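Local coordinates for structural polyprotein, VP3 (Israeli acute paralysis virus, PDB 5CDD), which probably serves as a structural protein of the virion, contributing a jelly-roll domain to the capsid shell built with the other cleavage products of the polyprotein, at residues Gly151-Phe157 and Leu238-Thr244; Asn128-Arg134 and Val268-Pro274; Pro166-Ile171 and Ala222-Asn227. All coordinates share one frame; numbering follows the deposited sequence.

Interaction 1 of 3, residues Gly151-Phe157 and Leu238-Thr244; sequences GRLEIFF and LCIRPVT
The ring of F156 lies over C239, with one ring face on C239 CB, which is 3.4 Å from F156 CE2. Chi1 of F156 (68°) sets CG between the backbone N and the carbonyl carbon and so swings the ring across to the neighbouring strand. The two strands, 150-159 and 236-247, are the central antiparallel pair of a four-stranded sheet in a picornavirus-like jelly roll; by topology they correspond to E and H of the CHEF sheet. F156-C239 and E154-R241 are hydrogen-bonded pairs, whereas I155-I240 and L153-P242 are non-hydrogen-bonded ones.

R241 works on the same face as the ring. Its guanidinium receives F156 CE2 over one face while its NE sits at the ring edge, the two planes being 56° apart. With the carboxylate of E154 it forms a salt bridge: R241 NH2 donates to E154 OE1 at 3.3 Å on the syn side, OE1 lying in the guanidinium plane but NH2 tilted 32° out of the carboxylate plane. A weaker bond comes from R241 NE. E154 and R241 run side by side and point the same way. E154 OE2 is held by S185, and R241 NH1 by the carbonyls of A183 and L178, so both buried charged groups have second partners in the loop before strand 189-194.

The other face is apolar. I155 and I240 pack on I141, and L238 on Y139, of strand 132-144 in the opposing sheet; L153 touches I81. Here L153 CG lies 3.4 Å from I240 CG2.

At R152 the register slips by one in a classic beta bulge. R152 O accepts from V243 N at 2.7 Å and from T244 N at 3.3 Å, the latter on a lone pair in the carbonyl plane. Beside it, R152 NE makes a weak bond to T244 OG1 at 3.1 Å.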
loop_
_atom_site.group_PDB
_atom_site.type_symbol
_atom_site.label_atom_id
_atom_site.label_comp_id
_atom_site.label_asym_id
_atom_site.label_seq_id
_atom_site.Cartn_x
_atom_site.Cartn_y
_atom_site.Cartn_z
ATOM N N GLY B 151 -65.395 40.824 -7.947
ATOM C CA GLY B 151 -65.486 39.957 -9.105
ATOM C C GLY B 151 -64.683 38.703 -8.833
ATOM O O GLY B 151 -64.018 38.610 -7.802
ATOM N N ARG B 152 -64.736 37.740 -9.746
ATOM C CA ARG B 152 -64.008 36.493 -9.565
ATOM C C ARG B 152 -63.308 36.042 -10.834
ATOM O O ARG B 152 -63.935 35.892 -11.880
ATOM C CB ARG B 152 -64.961 35.401 -9.087
ATOM C CG ARG B 152 -65.389 35.566 -7.645
ATOM C CD ARG B 152 -66.890 35.379 -7.484
ATOM N NE ARG B 152 -67.335 34.073 -7.947
ATOM C CZ ARG B 152 -66.950 32.918 -7.418
ATOM N NH1 ARG B 152 -66.106 32.904 -6.395
ATOM N NH2 ARG B 152 -67.398 31.774 -7.924
ATOM N N LEU B 153 -62.003 35.819 -10.729
ATOM C CA LEU B 153 -61.200 35.391 -11.864
ATOM C C LEU B 153 -60.954 33.885 -11.780
ATOM O O LEU B 153 -60.711 33.345 -10.703
ATOM C CB LEU B 153 -59.876 36.163 -11.861
ATOM C CG LEU B 153 -59.125 36.388 -13.175
ATOM C CD1 LEU B 153 -60.030 37.053 -14.203
ATOM C CD2 LEU B 153 -57.911 37.258 -12.898
ATOM N N GLU B 154 -61.032 33.211 -12.922
ATOM C CA GLU B 154 -60.825 31.769 -12.977
ATOM C C GLU B 154 -59.535 31.432 -13.711
ATOM O O GLU B 154 -59.249 31.988 -14.772
ATOM C CB GLU B 154 -61.999 31.100 -13.689
ATOM C CG GLU B 154 -61.793 29.631 -14.011
ATOM C CD GLU B 154 -62.890 29.071 -14.900
ATOM O OE1 GLU B 154 -63.112 29.624 -16.001
ATOM O OE2 GLU B 154 -63.529 28.074 -14.498
ATOM N N ILE B 155 -58.759 30.520 -13.139
ATOM C CA ILE B 155 -57.506 30.091 -13.745
ATOM C C ILE B 155 -57.486 28.569 -13.699
ATOM O O ILE B 155 -57.383 27.980 -12.624
ATOM C CB ILE B 155 -56.289 30.633 -12.968
ATOM C CG1 ILE B 155 -56.389 32.154 -12.824
ATOM C CG2 ILE B 155 -55.007 30.268 -13.700
ATOM C CD1 ILE B 155 -56.491 32.638 -11.387
ATOM N N PHE B 156 -57.596 27.935 -14.861
ATOM C CA PHE B 156 -57.602 26.480 -14.921
ATOM C C PHE B 156 -56.492 25.954 -15.819
ATOM O O PHE B 156 -55.952 26.686 -16.650
ATOM C CB PHE B 156 -58.972 25.975 -15.401
ATOM C CG PHE B 156 -59.289 26.308 -16.835
ATOM C CD1 PHE B 156 -58.948 25.428 -17.860
ATOM C CD2 PHE B 156 -59.934 27.498 -17.162
ATOM C CE1 PHE B 156 -59.244 25.728 -19.189
ATOM C CE2 PHE B 156 -60.233 27.805 -18.487
ATOM C CZ PHE B 156 -59.887 26.917 -19.502
ATOM N N PHE B 157 -56.149 24.681 -15.637
ATOM C CA PHE B 157 -55.099 24.050 -16.424
ATOM C C PHE B 157 -55.651 23.004 -17.383
ATOM O O PHE B 157 -56.466 22.157 -17.007
ATOM C CB PHE B 157 -54.064 23.389 -15.508
ATOM C CG PHE B 157 -52.999 22.627 -16.251
ATOM C CD1 PHE B 157 -52.077 23.293 -17.052
ATOM C CD2 PHE B 157 -52.938 21.238 -16.175
ATOM C CE1 PHE B 157 -51.110 22.586 -17.770
ATOM C CE2 PHE B 157 -51.976 20.524 -16.889
ATOM C CZ PHE B 157 -51.061 21.200 -17.688
ATOM N N LEU B 238 -52.458 27.499 -19.207
ATOM C CA LEU B 238 -53.322 28.051 -18.173
ATOM C C LEU B 238 -54.248 29.031 -18.870
ATOM O O LEU B 238 -53.874 29.634 -19.872
ATOM C CB LEU B 238 -52.510 28.799 -17.117
ATOM C CG LEU B 238 -51.680 27.998 -16.122
ATOM C CD1 LEU B 238 -50.901 28.943 -15.241
ATOM C CD2 LEU B 238 -52.579 27.140 -15.267
ATOM N N CYS B 239 -55.450 29.197 -18.337
ATOM C CA CYS B 239 -56.406 30.109 -18.937
ATOM C C CYS B 239 -57.062 30.971 -17.868
ATOM O O CYS B 239 -57.605 30.455 -16.889
ATOM C CB CYS B 239 -57.462 29.313 -19.704
ATOM S SG CYS B 239 -58.494 30.309 -20.783
ATOM N N ILE B 240 -57.005 32.287 -18.061
ATOM C CA ILE B 240 -57.586 33.230 -17.113
ATOM C C ILE B 240 -58.888 33.821 -17.661
ATOM O O ILE B 240 -58.871 34.687 -18.538
ATOM C CB ILE B 240 -56.596 34.373 -16.805
ATOM C CG1 ILE B 240 -55.254 33.785 -16.364
ATOM C CG2 ILE B 240 -57.156 35.268 -15.710
ATOM C CD1 ILE B 240 -54.178 34.819 -16.113
ATOM N N ARG B 241 -60.016 33.346 -17.136
ATOM C CA ARG B 241 -61.329 33.811 -17.573
ATOM C C ARG B 241 -62.180 34.255 -16.389
ATOM O O ARG B 241 -62.187 33.608 -15.342
ATOM C CB ARG B 241 -62.064 32.693 -18.318
ATOM C CG ARG B 241 -61.279 32.080 -19.460
ATOM C CD ARG B 241 -62.103 31.040 -20.202
ATOM N NE ARG B 241 -62.672 30.043 -19.302
ATOM C CZ ARG B 241 -63.265 28.925 -19.706
ATOM N NH1 ARG B 241 -63.365 28.658 -21.002
ATOM N NH2 ARG B 241 -63.760 28.076 -18.818
ATOM N N PRO B 242 -62.910 35.370 -16.541
ATOM C CA PRO B 242 -63.759 35.864 -15.454
ATOM C C PRO B 242 -64.956 34.947 -15.212
ATOM O O PRO B 242 -65.624 34.530 -16.157
ATOM C CB PRO B 242 -64.195 37.241 -15.952
ATOM C CG PRO B 242 -63.087 37.645 -16.883
ATOM C CD PRO B 242 -62.811 36.367 -17.620
ATOM N N VAL B 243 -65.216 34.622 -13.950
ATOM C CA VAL B 243 -66.357 33.781 -13.597
ATOM C C VAL B 243 -67.497 34.736 -13.267
ATOM O O VAL B 243 -68.654 34.502 -13.620
ATOM C CB VAL B 243 -66.056 32.910 -12.358
ATOM C CG1 VAL B 243 -67.314 32.183 -11.911
ATOM C CG2 VAL B 243 -64.970 31.910 -12.686
ATOM N N THR B 244 -67.138 35.818 -12.584
ATOM C CA THR B 244 -68.070 36.864 -12.189
ATOM C C THR B 244 -67.529 38.172 -12.753
ATOM O O THR B 244 -66.395 38.557 -12.467
ATOM C CB THR B 244 -68.169 36.973 -10.655
ATOM O OG1 THR B 244 -68.761 35.779 -10.130
ATOM C CG2 THR B 244 -69.008 38.178 -10.253
#

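Interaction 2 of 3, residues Asn128-Arg134 and Val268-Pro274; sequences NMFSYWR and VVVEPKP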
loop_
_atom_site.group_PDB
_atom_site.type_symbol
_atom_site.label_atom_id
_atom_site.label_comp_id
_atom_site.label_asym_id
_atom_site.label_seq_id
_atom_site.Cartn_x
_atom_site.Cartn_y
_atom_site.Cartn_z
ATOM N N ASN B 128 -32.900 27.786 -22.249
ATOM C CA ASN B 128 -32.428 27.982 -23.615
ATOM C C ASN B 128 -31.070 27.338 -23.914
ATOM O O ASN B 128 -30.747 27.081 -25.074
ATOM C CB ASN B 128 -32.369 29.485 -23.912
ATOM C CG ASN B 128 -32.137 29.785 -25.377
ATOM O OD1 ASN B 128 -32.878 29.317 -26.242
ATOM N ND2 ASN B 128 -31.112 30.576 -25.664
ATOM N N MET B 129 -30.287 27.072 -22.871
ATOM C CA MET B 129 -28.957 26.476 -23.024
ATOM C C MET B 129 -28.969 24.966 -23.204
ATOM O O MET B 129 -27.980 24.385 -23.650
ATOM C CB MET B 129 -28.096 26.763 -21.797
ATOM C CG MET B 129 -28.057 28.193 -21.345
ATOM S SD MET B 129 -27.184 28.299 -19.777
ATOM C CE MET B 129 -25.558 28.657 -20.329
ATOM N N PHE B 130 -30.076 24.333 -22.839
ATOM C CA PHE B 130 -30.179 22.883 -22.922
ATOM C C PHE B 130 -31.161 22.409 -23.986
ATOM O O PHE B 130 -31.868 23.212 -24.587
ATOM C CB PHE B 130 -30.568 22.349 -21.544
ATOM C CG PHE B 130 -29.695 22.873 -20.437
ATOM C CD1 PHE B 130 -28.439 22.320 -20.200
ATOM C CD2 PHE B 130 -30.105 23.956 -19.665
ATOM C CE1 PHE B 130 -27.602 22.841 -19.211
ATOM C CE2 PHE B 130 -29.277 24.484 -18.675
ATOM C CZ PHE B 130 -28.023 23.925 -18.449
ATOM N N SER B 131 -31.198 21.101 -24.213
ATOM C CA SER B 131 -32.087 20.528 -25.217
ATOM C C SER B 131 -33.467 20.159 -24.687
ATOM O O SER B 131 -34.474 20.432 -25.339
ATOM C CB SER B 131 -31.435 19.299 -25.847
ATOM O OG SER B 131 -30.262 19.662 -26.553
ATOM N N TYR B 132 -33.520 19.535 -23.514
ATOM C CA TYR B 132 -34.799 19.147 -22.929
ATOM C C TYR B 132 -34.879 19.587 -21.477
ATOM O O TYR B 132 -33.857 19.755 -20.812
ATOM C CB TYR B 132 -34.993 17.630 -23.007
ATOM C CG TYR B 132 -34.607 17.023 -24.335
ATOM C CD1 TYR B 132 -33.344 16.464 -24.525
ATOM C CD2 TYR B 132 -35.497 17.018 -25.408
ATOM C CE1 TYR B 132 -32.977 15.913 -25.749
ATOM C CE2 TYR B 132 -35.138 16.470 -26.638
ATOM C CZ TYR B 132 -33.878 15.920 -26.801
ATOM O OH TYR B 132 -33.512 15.379 -28.012
ATOM N N TRP B 133 -36.101 19.766 -20.985
ATOM C CA TRP B 133 -36.319 20.195 -19.611
ATOM C C TRP B 133 -37.403 19.385 -18.914
ATOM O O TRP B 133 -38.103 18.581 -19.531
ATOM C CB TRP B 133 -36.721 21.671 -19.571
ATOM C CG TRP B 133 -38.050 21.937 -20.221
ATOM C CD1 TRP B 133 -38.288 22.124 -21.551
ATOM C CD2 TRP B 133 -39.327 21.995 -19.571
ATOM N NE1 TRP B 133 -39.634 22.295 -21.772
ATOM C CE2 TRP B 133 -40.295 22.220 -20.575
ATOM C CE3 TRP B 133 -39.748 21.877 -18.239
ATOM C CZ2 TRP B 133 -41.660 22.328 -20.288
ATOM C CZ3 TRP B 133 -41.106 21.985 -17.953
ATOM C CH2 TRP B 133 -42.046 22.210 -18.976
ATOM N N ARG B 134 -37.533 19.627 -17.615
ATOM C CA ARG B 134 -38.522 18.972 -16.770
ATOM C C ARG B 134 -38.559 19.785 -15.484
ATOM O O ARG B 134 -37.533 19.948 -14.823
ATOM C CB ARG B 134 -38.099 17.536 -16.463
ATOM C CG ARG B 134 -39.083 16.780 -15.593
ATOM C CD ARG B 134 -38.500 15.465 -15.117
ATOM N NE ARG B 134 -39.431 14.743 -14.255
ATOM C CZ ARG B 134 -40.478 14.052 -14.692
ATOM N NH1 ARG B 134 -40.730 13.981 -15.991
ATOM N NH2 ARG B 134 -41.279 13.439 -13.832
ATOM N N VAL B 268 -34.719 20.351 -13.787
ATOM C CA VAL B 268 -33.722 19.400 -14.245
ATOM C C VAL B 268 -33.621 19.605 -15.750
ATOM O O VAL B 268 -34.638 19.719 -16.436
ATOM C CB VAL B 268 -34.123 17.935 -13.947
ATOM C CG1 VAL B 268 -34.367 17.755 -12.474
ATOM C CG2 VAL B 268 -35.357 17.553 -14.716
ATOM N N VAL B 269 -32.398 19.693 -16.257
ATOM C CA VAL B 269 -32.186 19.885 -17.681
ATOM C C VAL B 269 -31.387 18.727 -18.254
ATOM O O VAL B 269 -30.592 18.097 -17.550
ATOM C CB VAL B 269 -31.446 21.202 -17.962
ATOM C CG1 VAL B 269 -32.320 22.376 -17.557
ATOM C CG2 VAL B 269 -30.130 21.233 -17.210
ATOM N N VAL B 270 -31.608 18.441 -19.533
ATOM C CA VAL B 270 -30.913 17.346 -20.196
ATOM C C VAL B 270 -30.150 17.843 -21.422
ATOM O O VAL B 270 -30.653 18.674 -22.177
ATOM C CB VAL B 270 -31.906 16.251 -20.629
ATOM C CG1 VAL B 270 -31.160 15.080 -21.255
ATOM C CG2 VAL B 270 -32.706 15.791 -19.429
ATOM N N GLU B 271 -28.937 17.321 -21.549
ATOM C CA GLU B 271 -28.054 17.624 -22.646
ATOM C C GLU B 271 -27.366 18.933 -22.354
ATOM O O GLU B 271 -27.848 19.728 -21.537
ATOM C CB GLU B 271 -28.839 17.734 -23.954
ATOM C CG GLU B 271 -27.967 17.765 -25.200
ATOM C CD GLU B 271 -28.625 17.091 -26.387
ATOM O OE1 GLU B 271 -29.868 16.966 -26.389
ATOM O OE2 GLU B 271 -27.901 16.687 -27.320
ATOM N N PRO B 272 -26.207 19.163 -23.078
ATOM C CA PRO B 272 -25.599 20.464 -22.824
ATOM C C PRO B 272 -25.518 21.147 -24.178
ATOM O O PRO B 272 -24.433 21.336 -24.734
ATOM C CB PRO B 272 -24.199 20.058 -22.369
ATOM C CG PRO B 272 -23.866 18.874 -23.246
ATOM C CD PRO B 272 -25.155 18.349 -23.838
ATOM N N LYS B 273 -26.678 21.508 -24.722
ATOM C CA LYS B 273 -26.649 22.130 -26.045
ATOM C C LYS B 273 -28.022 22.699 -26.394
ATOM O O LYS B 273 -29.045 22.077 -26.112
ATOM C CB LYS B 273 -26.241 21.099 -27.102
ATOM C CG LYS B 273 -26.434 21.569 -28.532
ATOM C CD LYS B 273 -25.999 20.533 -29.539
ATOM C CE LYS B 273 -26.213 21.054 -30.947
ATOM N NZ LYS B 273 -25.117 20.652 -31.863
ATOM N N PRO B 274 -28.065 23.899 -26.998
ATOM C CA PRO B 274 -29.350 24.503 -27.366
ATOM C C PRO B 274 -30.074 23.600 -28.367
ATOM O O PRO B 274 -29.438 22.913 -29.168
ATOM C CB PRO B 274 -28.940 25.829 -27.998
ATOM C CG PRO B 274 -27.646 26.145 -27.322
ATOM C CD PRO B 274 -26.952 24.816 -27.296
#
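F130 has CG opposite its carbonyl carbon (chi1 -51°), and V269 has CG1 opposite its own (chi1 -65°), which puts V269 CG2 between the backbone N and the carbonyl carbon. That methyl, CG2, stands over the ring centre, 3.4 Å from the F130 centroid and 2° off the normal, a CH-pi contact. M129 CB lies over the opposite face, offset toward the rim, and E271 O meets the ring edge in plane.

The contact is where strand 132-144 starts and strand 267-270 ends, antiparallel neighbours in the sheet of the jelly roll that holds strands 64-72 and 255-265. A classic beta bulge opens the pairing: S131 and Y132 both face V270, whose O accepts from S131 N at 3.2 Å and from Y132 N at 3.3 Å.

Alongside R134, V268 packs CG2 on R134 CB, while the R134 guanidinium bonds to M212 O. Y132 OH reaches G163 O, and K273 NZ bonds to L114 O and N125 O, all of one neighbouring subunit, tying this edge to the capsid interface. Past the bulge, V270 N donates to Y132 O at 2.9 Å.

Interaction 3 of 3, residues Pro166-Ile171 and Ala222-Asn227; sequences PTVNNI and ANSENN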
loop_
_atom_site.group_PDB
_atom_site.type_symbol
_atom_site.label_atom_id
_atom_site.label_comp_id
_atom_site.label_asym_id
_atom_site.label_seq_id
_atom_site.Cartn_x
_atom_site.Cartn_y
_atom_site.Cartn_z
ATOM N N PRO B 166 -51.477 30.469 -35.708
ATOM C CA PRO B 166 -50.159 30.782 -36.262
ATOM C C PRO B 166 -50.189 32.000 -37.179
ATOM O O PRO B 166 -51.205 32.295 -37.804
ATOM C CB PRO B 166 -49.791 29.503 -37.009
ATOM C CG PRO B 166 -50.444 28.444 -36.183
ATOM C CD PRO B 166 -51.805 29.047 -35.915
ATOM N N THR B 167 -49.066 32.703 -37.245
ATOM C CA THR B 167 -48.940 33.889 -38.081
ATOM C C THR B 167 -47.753 33.684 -39.011
ATOM O O THR B 167 -46.963 32.759 -38.825
ATOM C CB THR B 167 -48.697 35.149 -37.217
ATOM O OG1 THR B 167 -49.805 35.337 -36.331
ATOM C CG2 THR B 167 -48.543 36.388 -38.089
ATOM N N VAL B 168 -47.637 34.542 -40.018
ATOM C CA VAL B 168 -46.540 34.454 -40.969
ATOM C C VAL B 168 -45.199 34.498 -40.238
ATOM O O VAL B 168 -44.192 33.993 -40.738
ATOM C CB VAL B 168 -46.594 35.623 -41.981
ATOM C CG1 VAL B 168 -46.517 36.954 -41.243
ATOM C CG2 VAL B 168 -45.456 35.503 -42.986
ATOM N N ASN B 169 -45.193 35.086 -39.045
ATOM C CA ASN B 169 -43.960 35.208 -38.279
ATOM C C ASN B 169 -44.091 35.032 -36.767
ATOM O O ASN B 169 -43.187 35.410 -36.024
ATOM C CB ASN B 169 -43.326 36.567 -38.558
ATOM C CG ASN B 169 -44.282 37.715 -38.297
ATOM O OD1 ASN B 169 -45.080 37.671 -37.358
ATOM N ND2 ASN B 169 -44.197 38.755 -39.118
ATOM N N ASN B 170 -45.199 34.465 -36.304
ATOM C CA ASN B 170 -45.381 34.270 -34.868
ATOM C C ASN B 170 -46.494 33.262 -34.595
ATOM O O ASN B 170 -47.019 32.640 -35.518
ATOM C CB ASN B 170 -45.720 35.609 -34.201
ATOM C CG ASN B 170 -45.309 35.658 -32.735
ATOM O OD1 ASN B 170 -45.618 34.758 -31.955
ATOM N ND2 ASN B 170 -44.617 36.726 -32.355
ATOM N N ILE B 171 -46.838 33.097 -33.322
ATOM C CA ILE B 171 -47.894 32.177 -32.912
ATOM C C ILE B 171 -48.638 32.749 -31.709
ATOM O O ILE B 171 -48.027 33.116 -30.706
ATOM C CB ILE B 171 -47.326 30.792 -32.531
ATOM C CG1 ILE B 171 -46.686 30.134 -33.755
ATOM C CG2 ILE B 171 -48.437 29.904 -31.984
ATOM C CD1 ILE B 171 -46.080 28.782 -33.474
ATOM N N ALA B 222 -40.749 30.197 -34.505
ATOM C CA ALA B 222 -42.065 29.588 -34.663
ATOM C C ALA B 222 -43.016 30.464 -35.474
ATOM O O ALA B 222 -43.154 31.658 -35.210
ATOM C CB ALA B 222 -42.668 29.298 -33.295
ATOM N N ASN B 223 -43.666 29.858 -36.462
ATOM C CA ASN B 223 -44.616 30.561 -37.316
ATOM C C ASN B 223 -45.563 29.580 -38.010
ATOM O O ASN B 223 -45.726 28.443 -37.566
ATOM C CB ASN B 223 -43.875 31.404 -38.359
ATOM C CG ASN B 223 -42.827 30.614 -39.116
ATOM O OD1 ASN B 223 -43.109 29.545 -39.660
ATOM N ND2 ASN B 223 -41.609 31.142 -39.161
ATOM N N SER B 224 -46.183 30.029 -39.098
ATOM C CA SER B 224 -47.126 29.215 -39.861
ATOM C C SER B 224 -46.549 27.884 -40.320
ATOM O O SER B 224 -47.165 26.836 -40.137
ATOM C CB SER B 224 -47.614 29.991 -41.085
ATOM O OG SER B 224 -48.148 31.247 -40.706
ATOM N N GLU B 225 -45.364 27.927 -40.916
ATOM C CA GLU B 225 -44.728 26.717 -41.416
ATOM C C GLU B 225 -43.964 25.944 -40.351
ATOM O O GLU B 225 -43.826 24.724 -40.441
ATOM C CB GLU B 225 -43.783 27.065 -42.566
ATOM C CG GLU B 225 -44.464 27.700 -43.773
ATOM C CD GLU B 225 -45.506 26.794 -44.412
ATOM O OE1 GLU B 225 -45.199 25.606 -44.651
ATOM O OE2 GLU B 225 -46.629 27.273 -44.686
ATOM N N ASN B 226 -43.465 26.645 -39.340
ATOM C CA ASN B 226 -42.714 25.982 -38.286
ATOM C C ASN B 226 -43.314 26.269 -36.917
ATOM O O ASN B 226 -42.990 27.270 -36.287
ATOM C CB ASN B 226 -41.251 26.435 -38.343
ATOM C CG ASN B 226 -40.374 25.723 -37.332
ATOM O OD1 ASN B 226 -40.423 24.499 -37.199
ATOM N ND2 ASN B 226 -39.544 26.486 -36.630
ATOM N N ASN B 227 -44.180 25.373 -36.457
ATOM C CA ASN B 227 -44.840 25.531 -35.169
ATOM C C ASN B 227 -44.879 24.214 -34.403
ATOM O O ASN B 227 -45.596 24.091 -33.414
ATOM C CB ASN B 227 -46.266 26.056 -35.381
ATOM C CG ASN B 227 -47.176 25.032 -36.030
ATOM O OD1 ASN B 227 -46.815 24.414 -37.027
ATOM N ND2 ASN B 227 -48.363 24.848 -35.464
#
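I171 supplies the tightly packed end of this contact, whereas P166, V168 and S224 lie on its solvent side. The I171 side chain has CG1 opposite the carbonyl carbon (chi1 -64°) and is extended at chi2. This carries CD1 between A222 and N227: I171 CD1 is 3.5 Å from A222 CB and 3.3 Å from N227 CB, and the side chains of I171 and N227 cross at about a right angle. I219 also touches I171. Next to this apolar spot, A222 O receives an N170 CA-H contact and a hydrogen bond from K100 NZ, which accounts for that carbonyl.

In jelly-roll terms, 166-171 belongs to the long connection between the strands equivalent to E and F, and 222-227 to the GH connection, shortly before helix 228-231. Both segments are loop in their middle, and each is closed on itself: T167 N bonds to N170 O, and N223 N to N226 O. N223 adds an Asx motif, in which its OD1 accepts from N226 N at 2.9 Å and, weakly, from E225 N; this fixes the amide over its own loop, and what it offers to the other segment is CB, 3.4 Å from T167 O.

The solvent side has less packing but carries both hydrogen bonds between the segments, each from S224 to T167 O. S224 OG donates at 2.7 Å from above the carbonyl plane, 80° out of it and therefore off the lone pairs, and S224 N adds a weak bond at 2.9 Å. P166 touches S224 through CB, 3.9 Å from S224 CA. The CB bond of V168 points away from 222-227, although its carbonyl O accepts from R204 NH2 of a neighbouring subunit, whose side chain also packs on N169 and N223.

How the interactions relate
The three contacts are nested along the chain: interaction 3 lies inside the loop closed by interaction 1, which itself lies inside the loop closed by interaction 2. Interactions 1 and 2 belong to the two opposing sheets of the jelly roll. Strands 132-144 and 150-159, which follow each other in the chain, link them; the centres of interactions 1 and 2 are about 32 Å apart, with nearest atoms about 9 Å. Interaction 3 joins connecting loops, with its centre about 27 Å from that of interaction 1 and about 23 Å from that of interaction 2, and nearest atoms about 13 and 11 Å away. None touches another. Each has residues in contact with neighbouring subunits, interaction 2 most extensively.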